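Local structure of NigD-like protein (Bacteroides vulgatus ATCC 8482, 3K6O) at residues N103-M111 with L118-F126; G56-L66 with N76-V87. The protein is of unknown function but, as a NigD-like protein made with a signal sequence, joins an N-terminal OB domain to a C-terminal beta sandwich domain. All blocks are in the same frame, centred on the assembly; numbering follows the deposited sequence.

Two antiparallel hairpins, each carrying a classic beta bulge, illustrate how one device recurs in different domains. Contact 2 comes first along the chain and closes before contact 1 opens; it pairs strand 58-66 with the first part of the long strand 75-93, in the OB domain. Contact 1 pairs strand 107-113 with strand 117-125 in the beta sandwich domain. Their centres lie about 22 Å apart, yet they meet where Arg58 NH2, salt-bridged to Asp36, is 2.9 Å from Asn119 OD1, a probable hydrogen bond; Asn119 OD1 is also bonded to Ser171 OG. Strand 75-93 also pairs with strand 165-173, which borders strand 117-125, so backbone pairing runs from one hairpin toward the other across the domain junction.

Contact 1: residues N103-M111 with L118-F126; sequences NMKVQIKDM and LNVRFMLNF
Arg121 holds Asp110 side-on, its NE and NH2 converging on the single oxygen OD2, each at 2.8 Å. The two side chains run alongside each other, carboxylate and guanidinium planes 32° apart, and OD2 is met nearly along its C-O axis, though somewhat tilted from the guanidinium plane. Because the Arg121 chain bends at CG-CD (chi3 72°), NE and NH2 both turn to the acid, while NH1 reaches Asp219 in a second salt bridge. With an alanine at Arg121, Asp110 would be likely to lose its charged mate and Asp219 one of its partners, and Lys109 CD, which lies over one guanidinium face, would lose that surface. The bridge sits on a classic beta bulge: Lys109 N and Asp110 N approach Arg121 O from the same face of its carbonyl plane, at 2.9 and 3.0 Å. Further along, Met123 N donates to Gln107 O, and a water links Gln107 N to Met123 O. Lys109 CE lies 3.8 Å from SE of Met123, present as selenomethionine, their side chains crossing at a slant. On the other face Ile108 CD1 rests on both Val120 CG1 and Phe122 CB, each 3.9 Å away, while Met111 CG abuts Leu118 CD1. Ile108, Met111 and Leu118 continue onto strand 186-191, Val120 and Phe122 lean on strand 165-173, and Asp110 touches Pro213 and Phe215 on the salt-bridge side, which places this hairpin within the sandwich.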
# COMPACT_ATOMS: atom_id res chain seq x y z
N ASN A 103 10.89 9.92 13.76
CA ASN A 103 9.60 9.46 14.22
C ASN A 103 8.70 10.67 14.44
O ASN A 103 8.09 10.84 15.48
CB ASN A 103 9.74 8.67 15.52
CG ASN A 103 8.47 7.93 15.87
OD1 ASN A 103 7.63 7.60 14.99
ND2 ASN A 103 8.29 7.67 17.17
N MSE A 104 8.60 11.50 13.42
CA MSE A 104 7.78 12.69 13.45
C MSE A 104 6.29 12.38 13.28
O MSE A 104 5.89 11.35 12.71
CB MSE A 104 8.25 13.62 12.36
CG MSE A 104 9.71 14.11 12.58
SE MSE A 104 10.18 15.36 11.22
CE MSE A 104 9.42 16.99 12.05
N LYS A 105 5.45 13.25 13.82
CA LYS A 105 4.02 13.05 13.78
C LYS A 105 3.52 13.07 12.34
O LYS A 105 3.90 13.94 11.55
CB LYS A 105 3.31 14.11 14.64
CG LYS A 105 3.61 13.96 16.15
CD LYS A 105 2.62 14.74 17.04
CE LYS A 105 2.74 14.32 18.55
NZ LYS A 105 2.44 12.83 18.78
N VAL A 106 2.65 12.12 12.01
CA VAL A 106 2.07 12.00 10.68
C VAL A 106 0.55 11.75 10.80
O VAL A 106 0.09 11.14 11.77
CB VAL A 106 2.70 10.83 9.89
CG1 VAL A 106 2.43 9.45 10.58
CG2 VAL A 106 2.19 10.78 8.43
N GLN A 107 -0.20 12.26 9.83
CA GLN A 107 -1.65 12.04 9.74
C GLN A 107 -1.96 10.87 8.84
O GLN A 107 -1.70 10.93 7.64
CB GLN A 107 -2.34 13.30 9.21
CG GLN A 107 -3.87 13.18 9.11
CD GLN A 107 -4.54 14.47 8.64
OE1 GLN A 107 -3.88 15.50 8.41
NE2 GLN A 107 -5.86 14.42 8.48
N ILE A 108 -2.49 9.79 9.41
CA ILE A 108 -2.89 8.62 8.66
C ILE A 108 -4.36 8.72 8.29
O ILE A 108 -5.19 8.91 9.16
CB ILE A 108 -2.70 7.32 9.44
CG1 ILE A 108 -1.22 7.10 9.83
CG2 ILE A 108 -3.19 6.10 8.60
CD1 ILE A 108 -0.23 7.20 8.66
N LYS A 109 -4.69 8.63 7.01
CA LYS A 109 -6.09 8.61 6.56
C LYS A 109 -6.61 7.17 6.39
O LYS A 109 -7.75 6.90 6.69
CB LYS A 109 -6.25 9.41 5.27
CG LYS A 109 -6.14 10.92 5.45
CD LYS A 109 -6.93 11.69 4.40
CE LYS A 109 -7.21 13.11 4.86
NZ LYS A 109 -7.79 13.98 3.78
N ASP A 110 -5.80 6.26 5.87
CA ASP A 110 -6.17 4.84 5.80
C ASP A 110 -4.95 3.96 6.02
O ASP A 110 -3.87 4.30 5.59
CB ASP A 110 -6.78 4.48 4.45
CG ASP A 110 -8.11 5.12 4.22
OD1 ASP A 110 -9.10 4.60 4.75
OD2 ASP A 110 -8.16 6.15 3.53
N MSE A 111 -5.13 2.83 6.71
CA MSE A 111 -4.12 1.81 6.72
C MSE A 111 -4.74 0.43 6.78
O MSE A 111 -5.57 0.18 7.63
CB MSE A 111 -3.15 1.97 7.89
CG MSE A 111 -2.05 0.83 7.94
SE MSE A 111 -1.15 0.90 9.70
CE MSE A 111 -0.41 2.60 9.39
N LEU A 118 1.39 -3.77 3.21
CA LEU A 118 0.75 -2.81 4.09
C LEU A 118 0.49 -1.53 3.26
O LEU A 118 1.41 -0.89 2.77
CB LEU A 118 1.60 -2.50 5.31
CG LEU A 118 0.88 -1.63 6.33
CD1 LEU A 118 -0.24 -2.41 7.06
CD2 LEU A 118 1.83 -1.04 7.32
N ASN A 119 -0.79 -1.20 3.14
CA ASN A 119 -1.28 -0.09 2.34
C ASN A 119 -1.60 1.07 3.23
O ASN A 119 -2.39 0.95 4.17
CB ASN A 119 -2.51 -0.53 1.56
CG ASN A 119 -2.21 -1.74 0.69
OD1 ASN A 119 -1.39 -1.66 -0.24
ND2 ASN A 119 -2.83 -2.89 1.03
N VAL A 120 -1.01 2.21 2.92
CA VAL A 120 -1.20 3.41 3.72
C VAL A 120 -1.57 4.62 2.83
O VAL A 120 -0.90 4.93 1.87
CB VAL A 120 0.06 3.72 4.51
CG1 VAL A 120 -0.23 4.86 5.57
CG2 VAL A 120 0.58 2.45 5.20
N ARG A 121 -2.67 5.29 3.17
CA ARG A 121 -2.98 6.57 2.59
C ARG A 121 -2.74 7.55 3.70
O ARG A 121 -3.22 7.35 4.82
CB ARG A 121 -4.43 6.64 2.12
CG ARG A 121 -4.74 7.96 1.38
CD ARG A 121 -6.03 7.89 0.59
NE ARG A 121 -7.12 7.91 1.55
CZ ARG A 121 -8.25 8.58 1.41
NH1 ARG A 121 -8.51 9.27 0.30
NH2 ARG A 121 -9.13 8.52 2.39
N PHE A 122 -2.00 8.62 3.41
CA PHE A 122 -1.56 9.54 4.45
C PHE A 122 -1.27 10.92 3.91
O PHE A 122 -1.25 11.13 2.69
CB PHE A 122 -0.32 9.01 5.17
CG PHE A 122 0.95 9.02 4.35
CD1 PHE A 122 1.14 8.14 3.29
CD2 PHE A 122 1.99 9.90 4.66
CE1 PHE A 122 2.31 8.15 2.55
CE2 PHE A 122 3.18 9.90 3.91
CZ PHE A 122 3.33 9.01 2.86
N MSE A 123 -1.08 11.87 4.82
CA MSE A 123 -0.76 13.24 4.45
C MSE A 123 0.73 13.44 4.65
O MSE A 123 1.29 13.01 5.65
CB MSE A 123 -1.54 14.23 5.31
CG MSE A 123 -3.07 14.09 5.29
SE MSE A 123 -3.87 14.19 3.51
CE MSE A 123 -3.76 16.06 3.19
N LEU A 124 1.37 14.07 3.68
CA LEU A 124 2.78 14.44 3.78
C LEU A 124 2.99 15.89 3.39
O LEU A 124 2.26 16.45 2.58
CB LEU A 124 3.65 13.53 2.90
CG LEU A 124 3.47 13.59 1.38
CD1 LEU A 124 4.63 12.86 0.69
CD2 LEU A 124 2.18 12.94 0.99
N ASN A 125 4.02 16.49 3.99
CA ASN A 125 4.31 17.87 3.71
C ASN A 125 4.79 18.01 2.27
O ASN A 125 5.61 17.22 1.82
CB ASN A 125 5.34 18.39 4.71
CG ASN A 125 4.83 18.34 6.13
OD1 ASN A 125 4.96 17.30 6.82
ND2 ASN A 125 4.26 19.46 6.61
N PHE A 126 4.26 18.99 1.54
CA PHE A 126 4.75 19.30 0.20
C PHE A 126 6.27 19.53 0.25
O PHE A 126 6.77 20.21 1.16
CB PHE A 126 4.06 20.55 -0.37
CG PHE A 126 4.33 20.78 -1.83
CD1 PHE A 126 3.71 19.97 -2.79
CD2 PHE A 126 5.20 21.77 -2.25
CE1 PHE A 126 3.94 20.16 -4.15
CE2 PHE A 126 5.45 21.96 -3.62
CZ PHE A 126 4.81 21.15 -4.57
O HOH W 1 2.78 15.96 9.17
O HOH W 2 1.20 14.27 8.01

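Contact 2: residues G56-L66 with N76-V87; sequences GERIFGNYSFL and NIRLNDYTLVPV
Strands 58-66 and 76-85 pair antiparallel at 153°, in a ladder from Val85 N bonded to Arg58 O (2.8 Å) to Leu66 N bonded to Asn76 O, with a classic beta bulge where Asn80 and Asp81 both face Asn62. There Asn80 ND2 donates twice, to Asn62 OD1 at 2.8 Å and to Ser64 OG at 3.0 Å. Both acceptors lie in its own amide plane, but it stands above the carbonyl plane of Asn62, the two amides being nearly perpendicular (87°). Asn62 carries CG opposite its backbone N (chi1 180°), which sets OD1 beside Asn80. Arg78 NE reaches Asn80 OD1 in plane, so the amide is fixed through both its ends; Ser64 CB lies over one face of that guanidinium, whose NH1 goes to Gln45. On the sheet's other face, Leu79 CD1 meets the edge of the Tyr63 ring at 3.8 Å and Ile77 CD1 packs against CD1 of that ring. Gly61 C lies over one ring face, offset toward the rim, and Tyr63 OH bonds to Ala18 O. Toward the open end, Ile59 CG2 touches Tyr82 CD2. Strand 16-23 borders strand 58-66, Ile77 and Leu79 lean on strand 40-43, and Leu220 of helix 217-221 covers Phe60, Asn62, Asp81 and Thr83.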
# COMPACT_ATOMS: atom_id res chain seq x y z
N GLY A 56 4.84 -5.96 -11.21
CA GLY A 56 5.20 -5.50 -9.89
C GLY A 56 4.82 -4.06 -9.63
O GLY A 56 4.78 -3.66 -8.49
N GLU A 57 4.54 -3.27 -10.65
CA GLU A 57 4.08 -1.94 -10.39
C GLU A 57 2.71 -2.01 -9.72
O GLU A 57 1.88 -2.88 -10.02
CB GLU A 57 4.02 -1.07 -11.66
CG GLU A 57 5.38 -0.54 -12.18
CD GLU A 57 5.21 0.48 -13.31
OE1 GLU A 57 5.06 1.69 -13.05
OE2 GLU A 57 5.20 0.05 -14.47
N ARG A 58 2.47 -1.05 -8.85
CA ARG A 58 1.27 -1.00 -8.07
C ARG A 58 0.45 0.21 -8.52
O ARG A 58 1.01 1.31 -8.68
CB ARG A 58 1.66 -0.82 -6.62
CG ARG A 58 0.51 -0.94 -5.67
CD ARG A 58 0.54 -2.23 -4.93
NE ARG A 58 -0.42 -2.26 -3.80
CZ ARG A 58 -1.46 -3.08 -3.72
NH1 ARG A 58 -1.74 -3.94 -4.70
NH2 ARG A 58 -2.24 -3.04 -2.64
N ILE A 59 -0.87 0.03 -8.66
CA ILE A 59 -1.75 1.16 -8.99
C ILE A 59 -2.96 1.28 -8.05
O ILE A 59 -3.42 0.29 -7.46
CB ILE A 59 -2.24 1.09 -10.47
CG1 ILE A 59 -3.21 -0.08 -10.71
CG2 ILE A 59 -1.04 0.95 -11.38
CD1 ILE A 59 -3.84 -0.10 -12.12
N PHE A 60 -3.49 2.49 -7.96
CA PHE A 60 -4.79 2.76 -7.35
C PHE A 60 -5.65 3.15 -8.55
O PHE A 60 -5.44 4.20 -9.19
CB PHE A 60 -4.63 3.88 -6.31
CG PHE A 60 -5.84 4.14 -5.47
CD1 PHE A 60 -6.50 3.11 -4.81
CD2 PHE A 60 -6.28 5.43 -5.26
CE1 PHE A 60 -7.61 3.38 -4.00
CE2 PHE A 60 -7.38 5.70 -4.46
CZ PHE A 60 -8.04 4.68 -3.82
N GLY A 61 -6.58 2.27 -8.90
CA GLY A 61 -7.24 2.36 -10.18
C GLY A 61 -8.74 2.48 -10.14
O GLY A 61 -9.36 2.26 -9.11
N ASN A 62 -9.29 2.84 -11.31
CA ASN A 62 -10.70 2.99 -11.55
C ASN A 62 -11.13 1.99 -12.65
O ASN A 62 -10.78 2.19 -13.80
CB ASN A 62 -10.98 4.44 -11.99
CG ASN A 62 -12.43 4.70 -12.28
OD1 ASN A 62 -13.20 3.80 -12.61
ND2 ASN A 62 -12.81 5.96 -12.17
N TYR A 63 -11.87 0.96 -12.29
CA TYR A 63 -12.26 -0.13 -13.19
C TYR A 63 -13.75 -0.21 -13.37
O TYR A 63 -14.51 0.11 -12.45
CB TYR A 63 -11.76 -1.49 -12.64
CG TYR A 63 -10.44 -1.39 -11.91
CD1 TYR A 63 -9.28 -1.01 -12.58
CD2 TYR A 63 -10.36 -1.63 -10.55
CE1 TYR A 63 -8.06 -0.87 -11.93
CE2 TYR A 63 -9.12 -1.49 -9.86
CZ TYR A 63 -7.98 -1.10 -10.57
OH TYR A 63 -6.78 -0.95 -9.96
N SER A 64 -14.16 -0.64 -14.56
CA SER A 64 -15.51 -1.07 -14.85
C SER A 64 -15.48 -2.53 -15.23
O SER A 64 -14.80 -2.93 -16.19
CB SER A 64 -16.12 -0.29 -16.02
OG SER A 64 -16.27 1.09 -15.74
N PHE A 65 -16.21 -3.34 -14.50
CA PHE A 65 -16.19 -4.76 -14.75
C PHE A 65 -17.23 -5.05 -15.81
O PHE A 65 -18.41 -4.90 -15.56
CB PHE A 65 -16.47 -5.54 -13.46
CG PHE A 65 -15.38 -5.44 -12.48
CD1 PHE A 65 -15.23 -4.31 -11.70
CD2 PHE A 65 -14.47 -6.46 -12.33
CE1 PHE A 65 -14.18 -4.21 -10.79
CE2 PHE A 65 -13.43 -6.35 -11.42
CZ PHE A 65 -13.29 -5.23 -10.65
N LEU A 66 -16.78 -5.42 -17.01
CA LEU A 66 -17.68 -5.51 -18.15
C LEU A 66 -18.33 -6.89 -18.32
O LEU A 66 -19.47 -6.98 -18.76
CB LEU A 66 -16.96 -5.11 -19.43
CG LEU A 66 -16.38 -3.69 -19.51
CD1 LEU A 66 -15.58 -3.58 -20.78
CD2 LEU A 66 -17.42 -2.55 -19.39
N ASN A 76 -13.10 -9.27 -17.58
CA ASN A 76 -12.62 -8.34 -18.59
C ASN A 76 -13.09 -6.98 -18.16
O ASN A 76 -14.27 -6.82 -17.84
CB ASN A 76 -13.20 -8.66 -19.96
CG ASN A 76 -12.73 -9.98 -20.50
OD1 ASN A 76 -11.61 -10.44 -20.20
ND2 ASN A 76 -13.58 -10.61 -21.33
N ILE A 77 -12.18 -6.01 -18.13
CA ILE A 77 -12.49 -4.68 -17.61
C ILE A 77 -12.18 -3.55 -18.57
O ILE A 77 -11.44 -3.72 -19.54
CB ILE A 77 -11.75 -4.40 -16.24
CG1 ILE A 77 -10.23 -4.28 -16.45
CG2 ILE A 77 -12.03 -5.51 -15.25
CD1 ILE A 77 -9.48 -3.45 -15.39
N ARG A 78 -12.77 -2.39 -18.28
CA ARG A 78 -12.33 -1.13 -18.83
C ARG A 78 -11.49 -0.45 -17.74
O ARG A 78 -11.95 -0.29 -16.60
CB ARG A 78 -13.51 -0.22 -19.22
CG ARG A 78 -13.07 1.14 -19.66
CD ARG A 78 -14.14 1.94 -20.33
NE ARG A 78 -15.34 2.09 -19.52
CZ ARG A 78 -16.52 1.54 -19.80
NH1 ARG A 78 -16.70 0.74 -20.85
NH2 ARG A 78 -17.53 1.77 -18.99
N LEU A 79 -10.30 -0.04 -18.11
CA LEU A 79 -9.43 0.71 -17.20
C LEU A 79 -9.71 2.19 -17.44
O LEU A 79 -9.25 2.73 -18.43
CB LEU A 79 -7.97 0.37 -17.47
CG LEU A 79 -6.93 1.13 -16.65
CD1 LEU A 79 -7.11 0.87 -15.12
CD2 LEU A 79 -5.52 0.76 -17.11
N ASN A 80 -10.49 2.81 -16.54
CA ASN A 80 -10.94 4.20 -16.70
C ASN A 80 -9.86 5.22 -16.32
O ASN A 80 -9.80 6.28 -16.90
CB ASN A 80 -12.20 4.48 -15.86
CG ASN A 80 -13.37 3.55 -16.20
OD1 ASN A 80 -13.70 3.34 -17.36
ND2 ASN A 80 -14.01 3.01 -15.16
N ASP A 81 -9.01 4.89 -15.37
CA ASP A 81 -8.03 5.82 -14.81
C ASP A 81 -7.24 5.07 -13.77
O ASP A 81 -7.67 4.01 -13.27
CB ASP A 81 -8.75 6.98 -14.10
CG ASP A 81 -7.87 8.19 -13.90
OD1 ASP A 81 -6.70 8.19 -14.30
OD2 ASP A 81 -8.37 9.14 -13.29
N TYR A 82 -6.07 5.61 -13.44
CA TYR A 82 -5.35 5.14 -12.28
C TYR A 82 -4.26 6.12 -11.89
O TYR A 82 -3.97 7.08 -12.62
CB TYR A 82 -4.75 3.76 -12.54
CG TYR A 82 -3.68 3.75 -13.61
CD1 TYR A 82 -4.01 3.65 -14.93
CD2 TYR A 82 -2.34 3.85 -13.29
CE1 TYR A 82 -3.05 3.66 -15.89
CE2 TYR A 82 -1.37 3.85 -14.26
CZ TYR A 82 -1.75 3.76 -15.56
OH TYR A 82 -0.82 3.73 -16.55
N THR A 83 -3.65 5.88 -10.74
CA THR A 83 -2.42 6.57 -10.38
C THR A 83 -1.42 5.55 -9.88
O THR A 83 -1.80 4.50 -9.36
CB THR A 83 -2.66 7.68 -9.34
OG1 THR A 83 -1.45 8.45 -9.21
CG2 THR A 83 -3.06 7.11 -7.97
N LEU A 84 -0.13 5.82 -10.10
CA LEU A 84 0.91 4.91 -9.64
C LEU A 84 1.07 5.02 -8.14
O LEU A 84 1.06 6.11 -7.58
CB LEU A 84 2.25 5.21 -10.30
CG LEU A 84 2.36 4.77 -11.76
CD1 LEU A 84 3.70 5.25 -12.35
CD2 LEU A 84 2.18 3.25 -11.88
N VAL A 85 1.24 3.88 -7.50
CA VAL A 85 1.50 3.84 -6.06
C VAL A 85 2.91 3.33 -5.82
O VAL A 85 3.25 2.25 -6.23
CB VAL A 85 0.46 2.98 -5.37
CG1 VAL A 85 0.81 2.78 -3.88
CG2 VAL A 85 -0.97 3.61 -5.56
N PRO A 86 3.76 4.13 -5.16
CA PRO A 86 5.10 3.62 -4.90
C PRO A 86 5.10 2.40 -3.99
O PRO A 86 4.30 2.33 -3.06
CB PRO A 86 5.83 4.81 -4.21
CG PRO A 86 4.82 5.88 -3.99
CD PRO A 86 3.57 5.54 -4.77
N VAL A 87 5.99 1.46 -4.26
CA VAL A 87 6.13 0.25 -3.49
C VAL A 87 7.45 0.36 -2.77
O VAL A 87 8.46 0.59 -3.42
CB VAL A 87 6.14 -1.01 -4.38
CG1 VAL A 87 6.47 -2.23 -3.51
CG2 VAL A 87 4.75 -1.21 -5.03
O HOH W 3 4.44 1.00 -8.27